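Local coordinates for magnesium and cobalt efflux protein CorC (Neisseria meningitidis, PDB 2PLI) that probably takes part in the transport of magnesium and cobalt ions, this chain being its zinc-binding C-terminal transporter-associated domain, at residues A[30-34]-A[35-39]. Residues are numbered along the deposited sequence; the frame is centred on the assembly and turned at random.
Sequences DINTF and FGTEY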
# COMPACT_ATOMS: atom_id res chain seq x y z
N ASP A 30 -6.14 4.98 2.94
CA ASP A 30 -5.55 4.24 1.83
C ASP A 30 -6.49 4.08 0.65
O ASP A 30 -6.07 4.12 -0.54
CB ASP A 30 -4.96 2.94 2.33
CG ASP A 30 -3.83 3.19 3.36
OD1 ASP A 30 -2.97 4.07 3.13
OD2 ASP A 30 -3.88 2.57 4.44
N ILE A 31 -7.82 4.02 0.84
CA ILE A 31 -8.86 4.12 -0.17
C ILE A 31 -8.76 5.48 -0.86
O ILE A 31 -8.77 5.58 -2.07
CB ILE A 31 -10.25 3.94 0.46
CG1 ILE A 31 -10.40 2.50 1.02
CG2 ILE A 31 -11.35 4.27 -0.55
CD1 ILE A 31 -10.50 1.35 -0.03
N ASN A 32 -8.58 6.51 -0.05
CA ASN A 32 -8.57 7.86 -0.61
C ASN A 32 -7.38 8.09 -1.53
O ASN A 32 -7.51 8.69 -2.59
CB ASN A 32 -8.60 8.91 0.51
CG ASN A 32 -9.99 9.03 1.15
OD1 ASN A 32 -11.02 8.65 0.58
ND2 ASN A 32 -10.01 9.63 2.32
N THR A 33 -6.22 7.58 -1.13
CA THR A 33 -5.02 7.69 -1.97
C THR A 33 -5.23 6.96 -3.28
O THR A 33 -4.87 7.48 -4.36
CB THR A 33 -3.81 7.18 -1.20
OG1 THR A 33 -3.65 7.99 -0.04
CG2 THR A 33 -2.54 7.26 -2.02
N PHE A 34 -5.83 5.78 -3.19
CA PHE A 34 -5.99 4.91 -4.35
C PHE A 34 -6.94 5.47 -5.36
O PHE A 34 -6.67 5.45 -6.59
CB PHE A 34 -6.39 3.51 -3.90
CG PHE A 34 -6.41 2.50 -5.03
CD1 PHE A 34 -5.29 1.66 -5.25
CD2 PHE A 34 -7.53 2.33 -5.84
CE1 PHE A 34 -5.29 0.70 -6.23
CE2 PHE A 34 -7.54 1.39 -6.82
CZ PHE A 34 -6.41 0.59 -7.07
N PHE A 35 -8.06 6.03 -4.89
CA PHE A 35 -9.13 6.44 -5.75
C PHE A 35 -9.25 7.93 -5.95
O PHE A 35 -10.01 8.37 -6.80
CB PHE A 35 -10.47 5.94 -5.22
CG PHE A 35 -10.66 4.46 -5.37
CD1 PHE A 35 -10.92 3.91 -6.60
CD2 PHE A 35 -10.57 3.62 -4.27
CE1 PHE A 35 -11.05 2.55 -6.75
CE2 PHE A 35 -10.72 2.27 -4.40
CZ PHE A 35 -10.94 1.72 -5.64
N GLY A 36 -8.53 8.71 -5.18
CA GLY A 36 -8.71 10.17 -5.20
C GLY A 36 -10.01 10.67 -4.57
O GLY A 36 -10.43 11.83 -4.79
N THR A 37 -10.63 9.83 -3.76
CA THR A 37 -11.80 10.16 -2.95
C THR A 37 -11.38 10.95 -1.71
O THR A 37 -10.21 11.03 -1.36
CB THR A 37 -12.56 8.87 -2.57
OG1 THR A 37 -11.63 7.91 -2.03
CG2 THR A 37 -13.23 8.26 -3.81
N GLU A 38 -12.37 11.53 -1.04
CA GLU A 38 -12.15 12.29 0.17
C GLU A 38 -13.11 11.84 1.26
O GLU A 38 -13.75 12.65 1.97
CB GLU A 38 -12.30 13.79 -0.14
CG GLU A 38 -11.18 14.37 -0.98
CD GLU A 38 -11.44 15.81 -1.40
OE1 GLU A 38 -12.21 16.51 -0.70
OE2 GLU A 38 -10.88 16.24 -2.44
N TYR A 39 -13.23 10.52 1.40
CA TYR A 39 -14.04 9.94 2.42
C TYR A 39 -13.49 10.26 3.78
O TYR A 39 -12.29 10.36 4.00
CB TYR A 39 -14.06 8.44 2.28
CG TYR A 39 -14.61 7.90 0.99
CD1 TYR A 39 -15.75 8.40 0.41
CD2 TYR A 39 -14.02 6.80 0.39
CE1 TYR A 39 -16.27 7.85 -0.75
CE2 TYR A 39 -14.54 6.24 -0.74
CZ TYR A 39 -15.65 6.79 -1.33
OH TYR A 39 -16.13 6.18 -2.48
O HOH W 1 -7.85 12.03 -1.80
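With CG set beside its own backbone N (chi1 -75°), the Asn32 amide leaves the side of the helix and reaches the chain that has turned back past it, while Thr37 swings OG1 between its backbone N and carbonyl carbon (chi1 50°) to meet it. Thr37 OG1 donates in the carbonyl plane to a lone pair of Asn32 OD1, 2.8 Å away. The same oxygen accepts Tyr39 N at 3.0 Å, this donor tilted 32° from the plane. On the other branch Asn32 ND2 gives a nearly straight bond of 2.9 Å to Tyr39 O, which lies in the amide plane; three bonds thus fix the flip of the amide. Beside it, Ile31 CG2 meets the edge of the Tyr39 ring, 3.8 Å from CE2, and the phenol is held by its OH on Ile67 O. Neighbours in sequence, Phe34 and Phe35 pack edge-to-face: Phe34 CD2 sits over the centre of the Phe35 ring, and Trp20 adds edge-to-face contacts to both. The helix ends with Phe35 N bonded to Ile31 O and a weak bond from Gly36 N to Asn32 O, before Gly36 turns with positive phi. This is a helix C-terminus closed by a glycine, with an asparagine from its last turn binding the exit chain, at the end of helix 28-35, where the chain sets off toward helix 47-55 in the transporter-associated domain of CorC.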